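Local atomic coordinates of colicin-B (Escherichia coli, PDB entry 1RH1), a protein that kills Escherichia coli and closely related bacteria by forming a channel that depolarises the cytoplasmic membrane and dissipates cellular energy. Residues L171-L174 / T179-M182; A101-L106 / V167-T172; N394-F399 / E433-G438. One frame throughout, in Å; residues are numbered along the deposited sequence.

Contact 1 of 3, residues L171-L174 / T179-M182; sequences LTDL and TQYM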
loop_
_atom_site.group_PDB
_atom_site.type_symbol
_atom_site.label_atom_id
_atom_site.label_comp_id
_atom_site.label_asym_id
_atom_site.label_seq_id
_atom_site.Cartn_x
_atom_site.Cartn_y
_atom_site.Cartn_z
ATOM N N LEU A 171 -0.277 -7.544 -17.041
ATOM C CA LEU A 171 0.738 -7.020 -17.923
ATOM C C LEU A 171 0.659 -5.493 -17.932
ATOM O O LEU A 171 -0.296 -4.906 -18.425
ATOM C CB LEU A 171 0.484 -7.639 -19.284
ATOM C CG LEU A 171 1.250 -8.866 -19.697
ATOM C CD1 LEU A 171 1.229 -9.937 -18.653
ATOM C CD2 LEU A 171 0.633 -9.352 -20.954
ATOM N N THR A 172 1.615 -4.803 -17.318
ATOM C CA THR A 172 1.686 -3.338 -17.264
ATOM C C THR A 172 3.118 -2.858 -17.421
ATOM O O THR A 172 3.938 -3.615 -17.935
ATOM C CB THR A 172 1.180 -2.746 -15.935
ATOM O OG1 THR A 172 1.829 -3.430 -14.873
ATOM C CG2 THR A 172 -0.317 -2.842 -15.816
ATOM N N ASP A 173 3.498 -1.645 -17.006
ATOM C CA ASP A 173 4.866 -1.235 -17.245
ATOM C C ASP A 173 5.632 -0.947 -15.975
ATOM O O ASP A 173 5.056 -0.848 -14.899
ATOM C CB ASP A 173 4.870 -0.028 -18.222
ATOM C CG ASP A 173 4.547 1.382 -17.764
ATOM O OD1 ASP A 173 3.732 1.596 -16.870
ATOM O OD2 ASP A 173 5.121 2.296 -18.341
ATOM N N LEU A 174 6.956 -0.889 -16.116
ATOM C CA LEU A 174 7.892 -0.786 -15.012
ATOM C C LEU A 174 8.900 0.307 -15.255
ATOM O O LEU A 174 9.774 0.215 -16.131
ATOM C CB LEU A 174 8.708 -2.067 -14.828
ATOM C CG LEU A 174 8.619 -2.895 -13.615
ATOM C CD1 LEU A 174 9.946 -3.541 -13.470
ATOM C CD2 LEU A 174 8.267 -2.089 -12.403
ATOM N N THR A 179 14.411 4.533 -17.277
ATOM C CA THR A 179 14.036 3.924 -18.553
ATOM C C THR A 179 12.789 3.050 -18.337
ATOM O O THR A 179 12.755 2.251 -17.393
ATOM C CB THR A 179 15.233 3.080 -19.158
ATOM O OG1 THR A 179 14.775 1.740 -19.357
ATOM C CG2 THR A 179 16.475 3.067 -18.288
ATOM N N GLN A 180 11.752 3.202 -19.188
ATOM C CA GLN A 180 10.493 2.472 -19.039
ATOM C C GLN A 180 10.540 1.073 -19.639
ATOM O O GLN A 180 10.960 0.856 -20.775
ATOM C CB GLN A 180 9.360 3.283 -19.687
ATOM C CG GLN A 180 7.961 2.689 -19.823
ATOM C CD GLN A 180 7.094 3.522 -20.748
ATOM O OE1 GLN A 180 6.179 4.193 -20.319
ATOM N NE2 GLN A 180 7.317 3.568 -22.043
ATOM N N TYR A 181 10.106 0.118 -18.816
ATOM C CA TYR A 181 10.023 -1.293 -19.160
ATOM C C TYR A 181 8.592 -1.796 -19.318
ATOM O O TYR A 181 7.670 -1.108 -18.897
ATOM C CB TYR A 181 10.694 -2.073 -18.074
ATOM C CG TYR A 181 12.187 -1.938 -18.173
ATOM C CD1 TYR A 181 12.854 -0.852 -17.618
ATOM C CD2 TYR A 181 12.889 -2.936 -18.842
ATOM C CE1 TYR A 181 14.235 -0.765 -17.737
ATOM C CE2 TYR A 181 14.273 -2.850 -18.958
ATOM C CZ TYR A 181 14.926 -1.764 -18.403
ATOM O OH TYR A 181 16.290 -1.687 -18.536
ATOM N N MET A 182 8.348 -2.942 -19.957
ATOM C CA MET A 182 7.035 -3.564 -19.896
ATOM C C MET A 182 7.222 -4.896 -19.193
ATOM O O MET A 182 8.087 -5.682 -19.580
ATOM C CB MET A 182 6.475 -3.754 -21.288
ATOM C CG MET A 182 6.070 -2.397 -21.840
ATOM S SD MET A 182 4.397 -2.394 -22.490
ATOM C CE MET A 182 3.558 -2.859 -21.010
#

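Contact 2 of 3, residues A101-L106 / V167-T172; sequences AARTVL and VKYRLT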
loop_
_atom_site.group_PDB
_atom_site.type_symbol
_atom_site.label_atom_id
_atom_site.label_comp_id
_atom_site.label_asym_id
_atom_site.label_seq_id
_atom_site.Cartn_x
_atom_site.Cartn_y
_atom_site.Cartn_z
ATOM N N ALA A 101 8.422 -16.452 -20.692
ATOM C CA ALA A 101 9.732 -16.505 -20.048
ATOM C C ALA A 101 9.768 -15.622 -18.808
ATOM O O ALA A 101 10.271 -16.056 -17.772
ATOM C CB ALA A 101 10.815 -16.023 -20.979
ATOM N N ALA A 102 9.243 -14.387 -18.867
ATOM C CA ALA A 102 9.161 -13.503 -17.717
ATOM C C ALA A 102 8.259 -14.080 -16.635
ATOM O O ALA A 102 8.453 -13.821 -15.451
ATOM C CB ALA A 102 8.582 -12.173 -18.121
ATOM N N ARG A 103 7.258 -14.884 -17.006
ATOM C CA ARG A 103 6.331 -15.458 -16.060
ATOM C C ARG A 103 7.046 -16.530 -15.290
ATOM O O ARG A 103 6.878 -16.620 -14.076
ATOM C CB ARG A 103 5.182 -16.026 -16.804
ATOM C CG ARG A 103 4.103 -16.642 -15.936
ATOM C CD ARG A 103 2.796 -16.793 -16.718
ATOM N NE ARG A 103 2.993 -17.229 -18.094
ATOM C CZ ARG A 103 2.477 -16.568 -19.145
ATOM N NH1 ARG A 103 1.732 -15.452 -19.028
ATOM N NH2 ARG A 103 2.738 -17.050 -20.359
ATOM N N THR A 104 7.882 -17.307 -15.988
ATOM C CA THR A 104 8.665 -18.345 -15.347
ATOM C C THR A 104 9.570 -17.747 -14.296
ATOM O O THR A 104 9.617 -18.307 -13.213
ATOM C CB THR A 104 9.494 -19.071 -16.356
ATOM O OG1 THR A 104 8.597 -19.715 -17.230
ATOM C CG2 THR A 104 10.368 -20.104 -15.737
ATOM N N VAL A 105 10.256 -16.626 -14.536
ATOM C CA VAL A 105 11.071 -15.982 -13.515
ATOM C C VAL A 105 10.192 -15.430 -12.402
ATOM O O VAL A 105 10.571 -15.522 -11.233
ATOM C CB VAL A 105 11.892 -14.868 -14.167
ATOM C CG1 VAL A 105 12.671 -14.052 -13.163
ATOM C CG2 VAL A 105 12.865 -15.533 -15.118
ATOM N N LEU A 106 8.995 -14.902 -12.719
ATOM C CA LEU A 106 8.110 -14.376 -11.693
ATOM C C LEU A 106 7.678 -15.497 -10.785
ATOM O O LEU A 106 7.903 -15.355 -9.593
ATOM C CB LEU A 106 6.867 -13.787 -12.249
ATOM C CG LEU A 106 6.355 -12.502 -11.683
ATOM C CD1 LEU A 106 4.886 -12.525 -11.933
ATOM C CD2 LEU A 106 6.548 -12.345 -10.209
ATOM N N VAL A 167 -7.667 -11.196 -10.584
ATOM C CA VAL A 167 -6.659 -11.719 -11.522
ATOM C C VAL A 167 -5.408 -12.260 -10.830
ATOM O O VAL A 167 -5.166 -11.928 -9.655
ATOM C CB VAL A 167 -6.179 -10.642 -12.558
ATOM C CG1 VAL A 167 -7.281 -10.325 -13.538
ATOM C CG2 VAL A 167 -5.785 -9.365 -11.858
ATOM N N LYS A 168 -4.606 -13.098 -11.513
ATOM C CA LYS A 168 -3.362 -13.579 -10.905
ATOM C C LYS A 168 -2.056 -13.027 -11.448
ATOM O O LYS A 168 -1.020 -13.098 -10.790
ATOM C CB LYS A 168 -3.218 -15.098 -10.978
ATOM C CG LYS A 168 -3.400 -15.753 -12.305
ATOM C CD LYS A 168 -3.118 -17.228 -12.193
ATOM C CE LYS A 168 -3.612 -17.810 -13.505
ATOM N NZ LYS A 168 -3.144 -19.167 -13.650
ATOM N N TYR A 169 -2.124 -12.518 -12.673
ATOM C CA TYR A 169 -1.035 -11.945 -13.424
ATOM C C TYR A 169 -1.635 -10.752 -14.108
ATOM O O TYR A 169 -2.829 -10.705 -14.393
ATOM C CB TYR A 169 -0.495 -12.920 -14.494
ATOM C CG TYR A 169 0.330 -14.018 -13.840
ATOM C CD1 TYR A 169 -0.107 -15.333 -13.837
ATOM C CD2 TYR A 169 1.500 -13.690 -13.149
ATOM C CE1 TYR A 169 0.618 -16.309 -13.130
ATOM C CE2 TYR A 169 2.228 -14.652 -12.441
ATOM C CZ TYR A 169 1.783 -15.967 -12.428
ATOM O OH TYR A 169 2.474 -16.915 -11.685
ATOM N N ARG A 170 -0.791 -9.752 -14.318
ATOM C CA ARG A 170 -1.140 -8.562 -15.053
ATOM C C ARG A 170 0.026 -8.150 -15.910
ATOM O O ARG A 170 1.186 -8.406 -15.606
ATOM C CB ARG A 170 -1.475 -7.431 -14.121
ATOM C CG ARG A 170 -2.892 -7.545 -13.586
ATOM C CD ARG A 170 -3.304 -6.356 -12.724
ATOM N NE ARG A 170 -3.371 -5.134 -13.501
ATOM C CZ ARG A 170 -2.862 -3.966 -13.102
ATOM N NH1 ARG A 170 -2.987 -2.935 -13.908
ATOM N NH2 ARG A 170 -2.234 -3.776 -11.942
ATOM N N LEU A 171 -0.277 -7.544 -17.041
ATOM C CA LEU A 171 0.738 -7.020 -17.923
ATOM C C LEU A 171 0.659 -5.493 -17.932
ATOM O O LEU A 171 -0.296 -4.906 -18.425
ATOM C CB LEU A 171 0.484 -7.639 -19.284
ATOM C CG LEU A 171 1.250 -8.866 -19.697
ATOM C CD1 LEU A 171 1.229 -9.937 -18.653
ATOM C CD2 LEU A 171 0.633 -9.352 -20.954
ATOM N N THR A 172 1.615 -4.803 -17.318
ATOM C CA THR A 172 1.686 -3.338 -17.264
ATOM C C THR A 172 3.118 -2.858 -17.421
ATOM O O THR A 172 3.938 -3.615 -17.935
ATOM C CB THR A 172 1.180 -2.746 -15.935
ATOM O OG1 THR A 172 1.829 -3.430 -14.873
ATOM C CG2 THR A 172 -0.317 -2.842 -15.816
#

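Contact 3 of 3, residues N394-F399 / E433-G438; sequences NAWKAF and EGYQTG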
loop_
_atom_site.group_PDB
_atom_site.type_symbol
_atom_site.label_atom_id
_atom_site.label_comp_id
_atom_site.label_asym_id
_atom_site.label_seq_id
_atom_site.Cartn_x
_atom_site.Cartn_y
_atom_site.Cartn_z
ATOM N N ASN A 394 15.081 5.861 46.423
ATOM C CA ASN A 394 16.353 5.173 46.256
ATOM C C ASN A 394 16.395 4.096 45.171
ATOM O O ASN A 394 17.439 3.814 44.577
ATOM C CB ASN A 394 16.737 4.561 47.567
ATOM C CG ASN A 394 17.262 5.552 48.588
ATOM O OD1 ASN A 394 17.006 5.405 49.781
ATOM N ND2 ASN A 394 18.018 6.572 48.186
ATOM N N ALA A 395 15.240 3.489 44.892
ATOM C CA ALA A 395 15.104 2.533 43.808
ATOM C C ALA A 395 15.173 3.237 42.464
ATOM O O ALA A 395 15.745 2.704 41.513
ATOM C CB ALA A 395 13.777 1.822 43.911
ATOM N N TRP A 396 14.602 4.437 42.356
ATOM C CA TRP A 396 14.771 5.192 41.139
ATOM C C TRP A 396 16.197 5.719 40.986
ATOM O O TRP A 396 16.734 5.694 39.886
ATOM C CB TRP A 396 13.758 6.298 41.155
ATOM C CG TRP A 396 12.405 5.852 40.623
ATOM C CD1 TRP A 396 11.299 5.825 41.420
ATOM C CD2 TRP A 396 12.151 5.472 39.334
ATOM N NE1 TRP A 396 10.331 5.436 40.641
ATOM C CE2 TRP A 396 10.791 5.219 39.400
ATOM C CE3 TRP A 396 12.844 5.303 38.131
ATOM C CZ2 TRP A 396 10.108 4.799 38.264
ATOM C CZ3 TRP A 396 12.158 4.882 36.993
ATOM C CH2 TRP A 396 10.791 4.634 37.059
ATOM N N LYS A 397 16.897 6.134 42.052
ATOM C CA LYS A 397 18.277 6.606 41.997
ATOM C C LYS A 397 19.250 5.595 41.448
ATOM O O LYS A 397 20.308 5.949 40.963
ATOM C CB LYS A 397 18.776 6.970 43.354
ATOM C CG LYS A 397 18.027 8.107 43.965
ATOM C CD LYS A 397 18.800 8.452 45.205
ATOM C CE LYS A 397 18.766 9.951 45.405
ATOM N NZ LYS A 397 19.494 10.610 44.340
ATOM N N ALA A 398 18.923 4.309 41.544
ATOM C CA ALA A 398 19.773 3.251 41.040
ATOM C C ALA A 398 19.331 2.716 39.683
ATOM O O ALA A 398 20.048 1.952 39.023
ATOM C CB ALA A 398 19.783 2.137 42.040
ATOM N N PHE A 399 18.147 3.133 39.219
ATOM C CA PHE A 399 17.655 2.776 37.903
ATOM C C PHE A 399 18.676 3.136 36.835
ATOM O O PHE A 399 19.345 4.156 36.904
ATOM C CB PHE A 399 16.344 3.513 37.713
ATOM C CG PHE A 399 15.672 3.349 36.369
ATOM C CD1 PHE A 399 14.841 2.261 36.148
ATOM C CD2 PHE A 399 15.880 4.295 35.369
ATOM C CE1 PHE A 399 14.214 2.118 34.923
ATOM C CE2 PHE A 399 15.250 4.152 34.140
ATOM C CZ PHE A 399 14.417 3.061 33.919
ATOM N N GLU A 433 11.061 13.274 42.268
ATOM C CA GLU A 433 10.239 14.412 42.700
ATOM C C GLU A 433 8.804 13.953 42.510
ATOM O O GLU A 433 8.516 13.238 41.549
ATOM C CB GLU A 433 10.553 15.568 41.816
ATOM C CG GLU A 433 9.745 16.831 41.978
ATOM C CD GLU A 433 10.247 17.971 41.084
ATOM O OE1 GLU A 433 10.839 17.728 40.011
ATOM O OE2 GLU A 433 10.041 19.125 41.487
ATOM N N GLY A 434 7.854 14.281 43.355
ATOM C CA GLY A 434 6.573 13.634 43.156
ATOM C C GLY A 434 6.533 12.610 44.256
ATOM O O GLY A 434 5.603 12.667 45.059
ATOM N N TYR A 435 7.489 11.662 44.354
ATOM C CA TYR A 435 7.504 10.810 45.534
ATOM C C TYR A 435 8.065 11.699 46.627
ATOM O O TYR A 435 7.503 11.736 47.709
ATOM C CB TYR A 435 8.380 9.540 45.351
ATOM C CG TYR A 435 7.735 8.452 44.478
ATOM C CD1 TYR A 435 6.497 7.875 44.801
ATOM C CD2 TYR A 435 8.378 8.047 43.315
ATOM C CE1 TYR A 435 5.907 6.914 43.969
ATOM C CE2 TYR A 435 7.803 7.095 42.480
ATOM C CZ TYR A 435 6.569 6.529 42.806
ATOM O OH TYR A 435 6.025 5.586 41.943
ATOM N N GLN A 436 9.079 12.516 46.336
ATOM C CA GLN A 436 9.694 13.440 47.278
ATOM C C GLN A 436 8.854 14.659 47.625
ATOM O O GLN A 436 8.785 15.043 48.803
ATOM C CB GLN A 436 10.982 13.940 46.723
ATOM C CG GLN A 436 12.053 12.897 46.701
ATOM C CD GLN A 436 12.962 12.950 47.917
ATOM O OE1 GLN A 436 12.556 13.024 49.087
ATOM N NE2 GLN A 436 14.253 12.907 47.587
ATOM N N THR A 437 8.235 15.285 46.597
ATOM C CA THR A 437 7.433 16.495 46.802
ATOM C C THR A 437 5.928 16.357 46.558
ATOM O O THR A 437 5.152 17.207 46.985
ATOM C CB THR A 437 7.989 17.654 45.917
ATOM O OG1 THR A 437 7.772 17.268 44.576
ATOM C CG2 THR A 437 9.483 17.926 46.092
ATOM N N GLY A 438 5.416 15.311 45.923
ATOM C CA GLY A 438 3.985 15.200 45.681
ATOM C C GLY A 438 3.568 16.074 44.509
ATOM O O GLY A 438 2.380 16.398 44.364
#

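Contact 1 of 3, residues L171-L174 / T179-M182
Leu174 O accepts the shortest bond between the two strands, from Tyr181 N at 2.7 Å. The reciprocal bond is straighter: Leu174 N reaches Tyr181 O at 2.9 Å with an N-H...O angle of 168°. Together the two close the ring of an antiparallel hydrogen-bonded pair. This is the pairing of a beta hairpin, whose turn lies between strands 169-176 and 179-186.

On one face of the sheet the CB atoms of Leu174 and Tyr181 lie 3.8 Å apart. The phenol ring then leads off from the partner strand, keeping only an edge near it: Leu174 O lies in the ring plane, 3.6 Å from Tyr181 CD1. The other face carries Asp173 and Met182, a non-hydrogen-bonded pair with CA atoms 4.1 Å apart. The Met182 chain bends about both CB-CG and CG-SD, which carries its methyl CE to the neighbouring strand, 3.2 Å from Thr172 O. The Asp173 side chain crosses that of Gln180 at an angle, with Asp173 OD2 3.2 Å from Gln180 CG. The stronger partner of that carboxylate lies elsewhere, in a salt bridge from OD2 to Arg297, whose charge would probably stabilise the ionised form.

The hairpin of strands 169-176 and 179-186 belongs to an antiparallel sheet. Strand 121-128 flanks 179-186 on its other edge, through backbone hydrogen bonds between Gln180 and Leu128, and between Met182 and both Phe125 and Ala126.

Contact 2 of 3, residues A101-L106 / V167-T172
Leu106 CD1 meets the rim of the Tyr169 ring in the ring plane, 3.4 Å from CE2 and 3.8 Å from CD2. The two side chains run antiparallel past one another, leaving one methyl of the leucine against one edge of the phenol. Arg103 approaches the same ring differently. Its CD lies over one face, 4.2 Å above the plane and offset toward the rim, with Tyr169 CE1 as the nearest ring atom at 4.2 Å. The aliphatic part of the arginine therefore does the touching. Tyr169 is thus bordered at an edge by one helix residue and touched on one face near its rim by another, and no hydrogen bond joins the two segments.

The ring is brought to the helix by its first torsion, which sets CG anti to the carbonyl carbon and beside the backbone N (chi1 -75°). On the helical side, Arg103 and Leu106 are three residues apart, nearly one turn. Leu106 points toward the strand, while Arg103 reaches the ring with a chain extended as far as CD (chi1 -179°). The backbone bond from Leu106 N to Ala102 O, 3.0 Å long, holds that turn. The nearest CA atoms, those of Arg103 and Tyr169, are 8.6 Å apart, and the interface is bridged by side chains.

Further out, Tyr169 also touches Glu107 of the same helix and Ile184 of strand 179-186, while its backbone bonds to Val150. The chain turns a corner at Lys168. Helix 99-110 packs against the antiparallel sheet containing strand 169-176, with Ala102 reaching Phe125 and Ile184, and Val105 and Leu106 meeting Val123 and Ala121 of strand 121-128.

Contact 3 of 3, residues N394-F399 / E433-G438
Trp396 and Tyr435 meet rim to rim within the helical bundle of the colicin pore-forming domain, near the C-terminal ends of helices 386-398 and 420-435. The centroids of the indole five-membered ring and the phenol ring are 5.8 Å apart. Their planes differ by only 26°, yet neither ring lies over the face of the other, so the pair is neither a parallel-displaced nor a T-shaped stack. The side chains approach obliquely, and the pyrrole side of the indole takes up the contact: NE1 comes to 3.5 Å from Tyr435 CE2, and CD1 lies 3.9 Å from the same carbon.

Both rings are sent into the gap between the helices in the same way, each CG pointing away from its own carbonyl. The CA atoms are 10.2 Å apart, a separation the two large side chains span. Both residues are buried, and no hydrogen bond crosses between the segments; the contact rests on aromatic packing.

Other rings continue this packing. Trp396 meets Phe475 edge-to-face and Tyr435 meets Trp440 edge-to-face, while Tyr435 also rests on Phe484, Val485 and Val488 of helix 479-495, which overlaps one of the predicted transmembrane segments. Within 394-399, the CZ3 corner of the Trp396 indole stands 3.8 Å over the centre of one face of the Phe399 ring. Arg428, on helix 420-435, bonds the carbonyl oxygens of both Trp396 and Phe399 and so ties the end of the first helix to the second. Within 433-438, Gly434 N donates to Thr437 OG1 at 3.2 Å, with an N-H...O angle of 141°.

Overall arrangement
Contacts 1 and 2 are neighbours, their centres 12 Å apart, and share Leu171 and Thr172 on strand 169-176. One pairs that strand with its hairpin partner 179-186, and the other sets helix 99-110 against Tyr169 of it; both therefore involve the same antiparallel sheet. Contact 3 lies in the pore-forming domain, on the opposite side of the chain's centre, its own centre 63 Å from those of contacts 1 and 2 and its nearest atoms about 47 Å from either. The long helix 291-340 lies between the two regions in the sequence. The three thus sample a sheet-rich N-terminal part and the helical bundle that carries the predicted transmembrane segments.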